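Local coordinates for protein succinate dehydrogenase subunit A (PDB 7D6V) that probably oxidises succinate to fumarate as the FAD-carrying subunit of a succinate dehydrogenase, sending the electrons on toward quinone, at residues A[181-186]-A[452-457]; A[216-221]-A[384-389]; A[246-251]-A[496-501]. One frame throughout, in Å; residues are numbered along the deposited sequence.

Contact 1: A[181-186]-A[452-457]; sequences DGKIAG and DRPKVS
P454 and V456 straddle A185 over the start of the second strand of a beta hairpin, at its turn end, where A185 and G186 both face I178 across the strand pair in a classic beta bulge. The hairpin joins strand 172-179 to strand 184-191, and the chain at 452-457 crosses it as an irregular link between helices 427-448 and 458-469. No hydrogen bond spans the two segments, so the direct contact is van der Waals packing. The short side chain of A185 suits the middle: its CB lies 4.1 Å from P454 CB and 3.9 Å from V456 CG1, with the carbonyl O of K455 at 4.0 Å from the same A185 CB. P454, whose ring holds phi near -65°, which suits an irregular link, touches the carbonyl O of I184 through CG, at 3.1 Å. K183 flanks the proline differently. Its chain bends at chi3 and again at chi4, laying the aliphatic CE against P454 CB at 4.0 Å while NZ makes a long, weak ion pair with D180. The carboxylate of D180 also accepts a hydrogen bond from the backbone N of K455, tying the link to the hairpin's turn from outside both segments. Glycine suits two places by its backbone angles: G182 has a positive phi of 87° in the turn, and G186 is fully stretched in the bulge. In V456, CG1 stands anti to the carbonyl carbon (chi1 -64°), which directs this methyl at the bulge, where it touches the carbonyl O of A185 at 3.2 Å.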
loop_
_atom_site.group_PDB
_atom_site.type_symbol
_atom_site.label_atom_id
_atom_site.label_comp_id
_atom_site.label_asym_id
_atom_site.label_seq_id
_atom_site.Cartn_x
_atom_site.Cartn_y
_atom_site.Cartn_z
ATOM N N ASP A 181 14.853 29.408 26.850
ATOM C CA ASP A 181 16.189 29.810 27.276
ATOM C C ASP A 181 17.176 28.753 26.792
ATOM O O ASP A 181 18.007 28.236 27.540
ATOM C CB ASP A 181 16.227 30.026 28.789
ATOM C CG ASP A 181 17.561 30.574 29.283
ATOM O OD1 ASP A 181 17.667 31.808 29.438
ATOM O OD2 ASP A 181 18.488 29.785 29.556
ATOM N N GLY A 182 17.064 28.394 25.516
ATOM C CA GLY A 182 17.786 27.271 24.972
ATOM C C GLY A 182 17.082 25.944 25.124
ATOM O O GLY A 182 17.584 24.933 24.618
ATOM N N LYS A 183 15.941 25.915 25.803
ATOM C CA LYS A 183 15.149 24.709 25.975
ATOM C C LYS A 183 13.943 24.743 25.047
ATOM O O LYS A 183 13.438 25.811 24.699
ATOM C CB LYS A 183 14.681 24.565 27.423
ATOM C CG LYS A 183 15.673 25.071 28.447
ATOM C CD LYS A 183 15.071 25.055 29.840
ATOM C CE LYS A 183 13.788 25.869 29.892
ATOM N NZ LYS A 183 14.048 27.335 29.893
ATOM N N ILE A 184 13.486 23.556 24.647
ATOM C CA ILE A 184 12.322 23.461 23.779
ATOM C C ILE A 184 11.111 24.046 24.485
ATOM O O ILE A 184 10.828 23.719 25.642
ATOM C CB ILE A 184 12.078 22.000 23.375
ATOM C CG1 ILE A 184 13.107 21.550 22.337
ATOM C CG2 ILE A 184 10.661 21.810 22.862
ATOM C CD1 ILE A 184 13.147 22.406 21.100
ATOM N N ALA A 185 10.389 24.922 23.789
ATOM C CA ALA A 185 9.153 25.489 24.298
ATOM C C ALA A 185 7.950 25.207 23.415
ATOM O O ALA A 185 6.820 25.451 23.849
ATOM C CB ALA A 185 9.289 27.008 24.486
ATOM N N GLY A 186 8.151 24.705 22.208
ATOM C CA GLY A 186 7.043 24.381 21.337
ATOM C C GLY A 186 7.480 24.340 19.889
ATOM O O GLY A 186 8.645 24.550 19.558
ATOM N N ASP A 452 9.313 23.638 36.141
ATOM C CA ASP A 452 8.325 24.519 35.536
ATOM C C ASP A 452 8.402 24.396 34.022
ATOM O O ASP A 452 9.412 23.962 33.462
ATOM C CB ASP A 452 8.506 25.977 36.002
ATOM C CG ASP A 452 9.882 26.546 35.682
ATOM O OD1 ASP A 452 10.400 27.315 36.518
ATOM O OD2 ASP A 452 10.447 26.253 34.609
ATOM N N ARG A 453 7.321 24.775 33.364
ATOM C CA ARG A 453 7.259 24.570 31.922
ATOM C C ARG A 453 7.749 25.810 31.185
ATOM O O ARG A 453 7.357 26.929 31.539
ATOM C CB ARG A 453 5.843 24.234 31.486
ATOM C CG ARG A 453 5.439 22.811 31.810
ATOM C CD ARG A 453 3.937 22.651 31.795
ATOM N NE ARG A 453 3.407 22.598 30.439
ATOM C CZ ARG A 453 3.089 21.473 29.809
ATOM N NH1 ARG A 453 3.249 20.305 30.416
ATOM N NH2 ARG A 453 2.609 21.517 28.573
ATOM N N PRO A 454 8.605 25.648 30.178
ATOM C CA PRO A 454 9.063 26.805 29.403
ATOM C C PRO A 454 7.924 27.454 28.634
ATOM O O PRO A 454 6.966 26.798 28.220
ATOM C CB PRO A 454 10.108 26.203 28.455
ATOM C CG PRO A 454 9.810 24.741 28.431
ATOM C CD PRO A 454 9.280 24.405 29.775
ATOM N N LYS A 455 8.044 28.762 28.438
ATOM C CA LYS A 455 6.994 29.581 27.851
ATOM C C LYS A 455 7.412 30.086 26.477
ATOM O O LYS A 455 8.540 30.553 26.293
ATOM C CB LYS A 455 6.669 30.765 28.762
ATOM C CG LYS A 455 6.059 30.356 30.087
ATOM C CD LYS A 455 5.741 31.558 30.955
ATOM C CE LYS A 455 5.048 31.130 32.237
ATOM N NZ LYS A 455 5.948 30.339 33.114
ATOM N N VAL A 456 6.494 29.993 25.514
ATOM C CA VAL A 456 6.748 30.534 24.185
ATOM C C VAL A 456 6.657 32.053 24.221
ATOM O O VAL A 456 5.755 32.630 24.844
ATOM C CB VAL A 456 5.771 29.942 23.155
ATOM C CG1 VAL A 456 5.989 28.454 23.013
ATOM C CG2 VAL A 456 4.334 30.223 23.550
ATOM N N SER A 457 7.608 32.710 23.567
ATOM C CA SER A 457 7.611 34.158 23.440
ATOM C C SER A 457 6.967 34.564 22.121
ATOM O O SER A 457 7.085 33.867 21.112
ATOM C CB SER A 457 9.033 34.715 23.519
ATOM O OG SER A 457 9.792 34.327 22.390
#

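Contact 2: A[216-221]-A[384-389]; sequences FKVSSN and GPTCHY. With FAD (flavin-adenine dinucleotide), chain D.
The flavin pocket of the FAD-binding domain is lined here by the loop 216-221, joined through one beta bridge, S219 with C387, to the strand 383-395. C387 N gives a nearly straight bond to V218 O, 3.0 Å. In return C387 O is gripped twice: S220 N comes almost head-on to the carbonyl at 3.1 Å, and S219 OG donates from above its plane at 2.9 Å. Small hydroxyl residues suit this turn because they can bond to the strand at close quarters. With OG between its backbone N and carbonyl carbon (chi1 61°), S220 meets H388 ND1 at 2.8 Å, a bond that helps to hold the rotation of the imidazole, whose edge, at CE1, meets FAD C7 at 3.5 Å. N221 adds ND2 to H388 O at 3.0 Å, the acceptor lying in its amide plane, and the same ND2 borders the flavin methyl C8M. Away from the cofactor the contact turns to packing: C387 SG lies over the F216 ring, 4.4 Å from its centroid, a sulfur-aromatic contact, and V218 CB and CG1 rest on the P385 carbonyl. H388 and Y389 form a classic beta bulge opposite Q247, and Y389 sets its ring edge beside the ribityl O3', forming part of the wall of the FAD site of a succinate dehydrogenase flavoprotein.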
loop_
_atom_site.group_PDB
_atom_site.type_symbol
_atom_site.label_atom_id
_atom_site.label_comp_id
_atom_site.label_asym_id
_atom_site.label_seq_id
_atom_site.Cartn_x
_atom_site.Cartn_y
_atom_site.Cartn_z
ATOM N N PHE A 216 18.806 15.072 -3.884
ATOM C CA PHE A 216 19.545 14.390 -4.933
ATOM C C PHE A 216 18.634 14.135 -6.125
ATOM O O PHE A 216 17.436 13.886 -5.970
ATOM C CB PHE A 216 20.127 13.067 -4.425
ATOM C CG PHE A 216 21.284 13.242 -3.493
ATOM C CD1 PHE A 216 21.075 13.544 -2.160
ATOM C CD2 PHE A 216 22.581 13.113 -3.947
ATOM C CE1 PHE A 216 22.134 13.714 -1.301
ATOM C CE2 PHE A 216 23.645 13.281 -3.091
ATOM C CZ PHE A 216 23.421 13.581 -1.768
ATOM N N LYS A 217 19.220 14.203 -7.322
ATOM C CA LYS A 217 18.433 14.059 -8.542
ATOM C C LYS A 217 17.838 12.662 -8.658
ATOM O O LYS A 217 16.665 12.510 -9.017
ATOM C CB LYS A 217 19.296 14.378 -9.761
ATOM C CG LYS A 217 18.530 14.419 -11.062
ATOM C CD LYS A 217 19.435 14.798 -12.213
ATOM C CE LYS A 217 18.679 14.815 -13.525
ATOM N NZ LYS A 217 19.520 15.338 -14.632
ATOM N N VAL A 218 18.624 11.634 -8.362
ATOM C CA VAL A 218 18.171 10.249 -8.420
ATOM C C VAL A 218 18.100 9.724 -6.996
ATOM O O VAL A 218 19.113 9.685 -6.290
ATOM C CB VAL A 218 19.097 9.382 -9.286
ATOM C CG1 VAL A 218 18.441 8.048 -9.583
ATOM C CG2 VAL A 218 19.441 10.103 -10.572
ATOM N N SER A 219 16.906 9.318 -6.578
ATOM C CA SER A 219 16.691 8.871 -5.211
ATOM C C SER A 219 15.424 8.035 -5.158
ATOM O O SER A 219 14.523 8.196 -5.983
ATOM C CB SER A 219 16.587 10.058 -4.249
ATOM O OG SER A 219 16.549 9.621 -2.906
ATOM N N SER A 220 15.368 7.145 -4.172
ATOM C CA SER A 220 14.206 6.302 -3.936
ATOM C C SER A 220 13.275 6.874 -2.878
ATOM O O SER A 220 12.325 6.197 -2.472
ATOM C CB SER A 220 14.652 4.898 -3.529
ATOM O OG SER A 220 15.405 4.933 -2.333
ATOM N N ASN A 221 13.513 8.102 -2.435
ATOM C CA ASN A 221 12.844 8.640 -1.263
ATOM C C ASN A 221 11.585 9.414 -1.644
ATOM O O ASN A 221 11.394 9.822 -2.790
ATOM C CB ASN A 221 13.800 9.528 -0.471
ATOM C CG ASN A 221 14.959 8.748 0.126
ATOM O OD1 ASN A 221 15.875 9.320 0.706
ATOM N ND2 ASN A 221 14.917 7.430 -0.010
ATOM N N GLY A 384 21.520 3.471 -12.870
ATOM C CA GLY A 384 22.529 4.405 -12.425
ATOM C C GLY A 384 22.483 4.606 -10.921
ATOM O O GLY A 384 21.590 4.101 -10.237
ATOM N N PRO A 385 23.452 5.344 -10.376
ATOM C CA PRO A 385 23.518 5.520 -8.918
ATOM C C PRO A 385 22.300 6.245 -8.360
ATOM O O PRO A 385 21.831 7.237 -8.923
ATOM C CB PRO A 385 24.796 6.344 -8.721
ATOM C CG PRO A 385 25.599 6.103 -9.947
ATOM C CD PRO A 385 24.610 5.943 -11.056
ATOM N N THR A 386 21.804 5.752 -7.226
ATOM C CA THR A 386 20.606 6.291 -6.595
ATOM C C THR A 386 20.813 6.429 -5.093
ATOM O O THR A 386 21.336 5.520 -4.446
ATOM C CB THR A 386 19.382 5.410 -6.902
ATOM O OG1 THR A 386 18.203 5.997 -6.340
ATOM C CG2 THR A 386 19.558 3.997 -6.370
ATOM N N CYS A 387 20.422 7.579 -4.546
ATOM C CA CYS A 387 20.489 7.816 -3.109
ATOM C C CYS A 387 19.354 7.083 -2.404
ATOM O O CYS A 387 18.193 7.198 -2.806
ATOM C CB CYS A 387 20.415 9.315 -2.823
ATOM S SG CYS A 387 20.477 9.771 -1.082
ATOM N N HIS A 388 19.683 6.325 -1.359
ATOM C CA HIS A 388 18.697 5.501 -0.675
ATOM C C HIS A 388 18.501 5.880 0.784
ATOM O O HIS A 388 17.366 6.116 1.212
ATOM C CB HIS A 388 19.105 4.024 -0.777
ATOM C CG HIS A 388 18.078 3.073 -0.251
ATOM N ND1 HIS A 388 16.781 3.047 -0.716
ATOM C CD2 HIS A 388 18.155 2.116 0.702
ATOM C CE1 HIS A 388 16.105 2.114 -0.073
ATOM N NE2 HIS A 388 16.915 1.535 0.794
ATOM N N TYR A 389 19.576 5.948 1.564
ATOM C CA TYR A 389 19.483 6.087 3.008
ATOM C C TYR A 389 20.610 6.982 3.495
ATOM O O TYR A 389 21.686 7.025 2.898
ATOM C CB TYR A 389 19.560 4.714 3.692
ATOM C CG TYR A 389 19.275 4.710 5.177
ATOM C CD1 TYR A 389 20.300 4.834 6.103
ATOM C CD2 TYR A 389 17.984 4.547 5.650
ATOM C CE1 TYR A 389 20.043 4.816 7.455
ATOM C CE2 TYR A 389 17.719 4.530 6.999
ATOM C CZ TYR A 389 18.751 4.666 7.897
ATOM O OH TYR A 389 18.487 4.647 9.244
HETATM P PA FAD D . 9.257 7.942 7.977
HETATM O O1A FAD D . 8.176 7.058 8.478
HETATM O O2A FAD D . 9.854 7.679 6.649
HETATM O O5B FAD D . 8.657 9.421 7.914
HETATM C C5B FAD D . 8.890 10.408 8.901
HETATM C C4B FAD D . 7.605 11.171 9.180
HETATM O O4B FAD D . 7.897 12.516 9.543
HETATM C C3B FAD D . 6.671 11.267 7.999
HETATM O O3B FAD D . 5.359 11.022 8.482
HETATM C C2B FAD D . 6.752 12.707 7.566
HETATM O O2B FAD D . 5.545 13.174 6.977
HETATM C C1B FAD D . 7.016 13.400 8.870
HETATM N N9A FAD D . 7.650 14.711 8.659
HETATM C C8A FAD D . 8.795 14.947 8.019
HETATM N N7A FAD D . 9.079 16.261 8.019
HETATM C C5A FAD D . 8.094 16.887 8.670
HETATM C C6A FAD D . 7.764 18.273 9.035
HETATM N N6A FAD D . 8.566 19.294 8.696
HETATM N N1A FAD D . 6.634 18.487 9.718
HETATM C C2A FAD D . 5.818 17.492 10.076
HETATM N N3A FAD D . 6.054 16.217 9.778
HETATM C C4A FAD D . 7.155 15.859 9.091
HETATM N N1 FAD D . 14.704 -0.368 5.632
HETATM C C2 FAD D . 14.748 -1.680 5.937
HETATM O O2 FAD D . 15.190 -2.013 7.040
HETATM N N3 FAD D . 14.340 -2.639 5.106
HETATM C C4 FAD D . 13.859 -2.364 3.901
HETATM O O4 FAD D . 13.485 -3.272 3.147
HETATM C C4X FAD D . 13.774 -0.957 3.477
HETATM N N5 FAD D . 13.295 -0.610 2.273
HETATM C C5X FAD D . 13.227 0.683 1.921
HETATM C C6 FAD D . 12.728 1.024 0.675
HETATM C C7 FAD D . 12.658 2.352 0.301
HETATM C C7M FAD D . 12.121 2.734 -1.046
HETATM C C8 FAD D . 13.114 3.405 1.231
HETATM C C8M FAD D . 13.037 4.847 0.826
HETATM C C9 FAD D . 13.610 3.072 2.477
HETATM C C9A FAD D . 13.683 1.746 2.850
HETATM N N10 FAD D . 14.186 1.406 4.108
HETATM C C10 FAD D . 14.238 0.051 4.445
HETATM C "C1'" FAD D . 14.627 2.431 5.047
HETATM C "C2'" FAD D . 13.567 2.618 6.126
HETATM O "O2'" FAD D . 12.265 2.474 5.565
HETATM C "C3'" FAD D . 13.623 3.995 6.760
HETATM O "O3'" FAD D . 14.855 4.125 7.455
HETATM C "C4'" FAD D . 12.484 4.175 7.751
HETATM O "O4'" FAD D . 11.239 4.059 7.077
HETATM C "C5'" FAD D . 12.521 5.525 8.439
HETATM O "O5'" FAD D . 11.313 5.662 9.171
HETATM P P FAD D . 10.981 6.940 10.064
HETATM O O1P FAD D . 9.858 6.563 10.963
HETATM O O2P FAD D . 12.234 7.463 10.671
HETATM O O3P FAD D . 10.472 8.050 9.017
#

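Contact 3: A[246-251]-A[496-501]; sequences IQFHPT and VGIIRK
F248 packs against I498 and the G497 backbone, in the link that leaves helix 481-495. A large aromatic ring suits this buried place, where several atoms meet it at once. The peptide from G497 C to I498 N lies over the rim of one face, G497 C standing 3.7 Å above the ring plane; against the opposite face rests I246 CG2. I498 slides past F248 in the opposite direction, its CG1 touching F248 CB at 3.3 Å. Chi1 of -63° sets CG1 against F248, and the extended chi2 of 169° carries CD1 on to P250 CA, 3.9 Å away. The rigid proline sits where the chain turns a corner.

Packing thins toward the far end of the ring. V496 meets it through its carbonyl alone, O lying 4.0 Å from F248 CZ, and G497 is partly exposed, unlike the buried F248 and I498. R500 NH2 comes only to the ring edge, 4.1 Å from F248 CE1. The arginine chain bends at chi2, and NE makes a weak bond to G497 O, while NH1 bonds to E244 O; these carbonyls give the buried arginine some of its polar partners. No hydrogen bond crosses between the segments. Packing on F248 joins strand 246-253, in the FAD-binding family region, to the link after helix 481-495, in the C-terminal family region of the fumarate reductase and succinate dehydrogenase flavoproteins.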
loop_
_atom_site.group_PDB
_atom_site.type_symbol
_atom_site.label_atom_id
_atom_site.label_comp_id
_atom_site.label_asym_id
_atom_site.label_seq_id
_atom_site.Cartn_x
_atom_site.Cartn_y
_atom_site.Cartn_z
ATOM N N ILE A 246 26.151 8.330 3.369
ATOM C CA ILE A 246 24.884 8.176 2.671
ATOM C C ILE A 246 24.952 6.890 1.868
ATOM O O ILE A 246 25.945 6.636 1.179
ATOM C CB ILE A 246 24.589 9.381 1.760
ATOM C CG1 ILE A 246 24.317 10.626 2.600
ATOM C CG2 ILE A 246 23.417 9.088 0.845
ATOM C CD1 ILE A 246 24.172 11.879 1.791
ATOM N N GLN A 247 23.909 6.075 1.967
ATOM C CA GLN A 247 23.844 4.849 1.189
ATOM C C GLN A 247 23.424 5.172 -0.238
ATOM O O GLN A 247 22.398 5.821 -0.464
ATOM C CB GLN A 247 22.881 3.856 1.827
ATOM C CG GLN A 247 23.025 2.450 1.284
ATOM C CD GLN A 247 22.608 1.399 2.280
ATOM O OE1 GLN A 247 23.326 1.111 3.235
ATOM N NE2 GLN A 247 21.431 0.829 2.072
ATOM N N PHE A 248 24.237 4.745 -1.194
ATOM C CA PHE A 248 23.912 4.829 -2.606
ATOM C C PHE A 248 23.860 3.422 -3.173
ATOM O O PHE A 248 24.785 2.631 -2.962
ATOM C CB PHE A 248 24.947 5.643 -3.377
ATOM C CG PHE A 248 24.989 7.096 -3.017
ATOM C CD1 PHE A 248 25.927 7.568 -2.119
ATOM C CD2 PHE A 248 24.123 7.995 -3.606
ATOM C CE1 PHE A 248 25.980 8.904 -1.795
ATOM C CE2 PHE A 248 24.174 9.334 -3.287
ATOM C CZ PHE A 248 25.103 9.789 -2.382
ATOM N N HIS A 249 22.805 3.116 -3.869
ATOM C CA HIS A 249 22.828 1.890 -4.651
ATOM C C HIS A 249 23.339 2.192 -6.054
ATOM O O HIS A 249 22.791 3.072 -6.728
ATOM C CB HIS A 249 21.449 1.259 -4.721
ATOM C CG HIS A 249 21.463 -0.154 -5.209
ATOM N ND1 HIS A 249 22.156 -1.155 -4.565
ATOM C CD2 HIS A 249 20.874 -0.732 -6.280
ATOM C CE1 HIS A 249 21.993 -2.290 -5.219
ATOM N NE2 HIS A 249 21.218 -2.061 -6.264
ATOM N N PRO A 250 24.384 1.501 -6.516
ATOM C CA PRO A 250 24.993 1.863 -7.806
ATOM C C PRO A 250 24.085 1.656 -9.003
ATOM O O PRO A 250 24.358 2.228 -10.065
ATOM C CB PRO A 250 26.223 0.947 -7.886
ATOM C CG PRO A 250 26.418 0.410 -6.498
ATOM C CD PRO A 250 25.062 0.358 -5.888
ATOM N N THR A 251 23.022 0.865 -8.876
ATOM C CA THR A 251 22.230 0.416 -10.020
ATOM C C THR A 251 20.756 0.698 -9.733
ATOM O O THR A 251 20.059 -0.115 -9.121
ATOM C CB THR A 251 22.497 -1.069 -10.294
ATOM O OG1 THR A 251 23.860 -1.242 -10.701
ATOM C CG2 THR A 251 21.597 -1.597 -11.388
ATOM N N VAL A 496 28.458 15.357 -5.172
ATOM C CA VAL A 496 28.451 14.579 -3.934
ATOM C C VAL A 496 27.711 13.283 -4.258
ATOM O O VAL A 496 26.493 13.185 -4.094
ATOM C CB VAL A 496 27.789 15.326 -2.772
ATOM C CG1 VAL A 496 27.717 14.447 -1.541
ATOM C CG2 VAL A 496 28.529 16.619 -2.472
ATOM N N GLY A 497 28.447 12.271 -4.697
ATOM C CA GLY A 497 27.861 11.033 -5.156
ATOM C C GLY A 497 28.479 9.848 -4.445
ATOM O O GLY A 497 28.895 9.938 -3.293
ATOM N N ILE A 498 28.524 8.719 -5.153
ATOM C CA ILE A 498 29.205 7.553 -4.601
ATOM C C ILE A 498 30.690 7.836 -4.460
ATOM O O ILE A 498 31.307 7.514 -3.438
ATOM C CB ILE A 498 28.970 6.305 -5.466
ATOM C CG1 ILE A 498 27.498 5.940 -5.499
ATOM C CG2 ILE A 498 29.727 5.139 -4.876
ATOM C CD1 ILE A 498 27.156 4.893 -6.515
ATOM N N ILE A 499 31.284 8.448 -5.475
ATOM C CA ILE A 499 32.711 8.734 -5.501
ATOM C C ILE A 499 32.882 10.230 -5.316
ATOM O O ILE A 499 32.325 11.025 -6.081
ATOM C CB ILE A 499 33.364 8.255 -6.805
ATOM C CG1 ILE A 499 33.309 6.733 -6.900
ATOM C CG2 ILE A 499 34.802 8.719 -6.880
ATOM C CD1 ILE A 499 32.072 6.197 -7.564
ATOM N N ARG A 500 33.645 10.612 -4.299
ATOM C CA ARG A 500 33.891 12.008 -3.983
ATOM C C ARG A 500 35.331 12.360 -4.320
ATOM O O ARG A 500 36.245 11.564 -4.095
ATOM C CB ARG A 500 33.624 12.302 -2.503
ATOM C CG ARG A 500 32.165 12.539 -2.131
ATOM C CD ARG A 500 31.431 11.238 -1.913
ATOM N NE ARG A 500 30.043 11.437 -1.506
ATOM C CZ ARG A 500 29.628 11.487 -0.245
ATOM N NH1 ARG A 500 30.492 11.357 0.747
ATOM N NH2 ARG A 500 28.345 11.665 0.027
ATOM N N LYS A 501 35.524 13.552 -4.870
ATOM C CA LYS A 501 36.846 14.109 -5.096
ATOM C C LYS A 501 36.910 15.477 -4.439
ATOM O O LYS A 501 35.894 16.160 -4.301
ATOM C CB LYS A 501 37.170 14.216 -6.590
ATOM C CG LYS A 501 37.148 12.884 -7.313
ATOM C CD LYS A 501 37.261 13.054 -8.813
ATOM C CE LYS A 501 36.917 11.760 -9.530
ATOM N NZ LYS A 501 35.651 11.170 -9.012
#

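Contacts 2 and 3 share one buried sheet, for strands 383-395 and 246-253 run as antiparallel neighbours in it; their centres are about 9 Å apart, and backbone bonds probably run from Q247 N to Y389 O and from H249 N to T386 O. Contact 1 stands some 38 Å from contact 2, between centres, and across the chain's centre from contact 3, at a partly buried margin. Chemistry follows place. Beside the cofactor, contact 2 relies on directed hydrogen bonds. Contacts 1 and 3 have none between their segments and rest on packing, around a small alanine near the surface and a large phenylalanine in the interior.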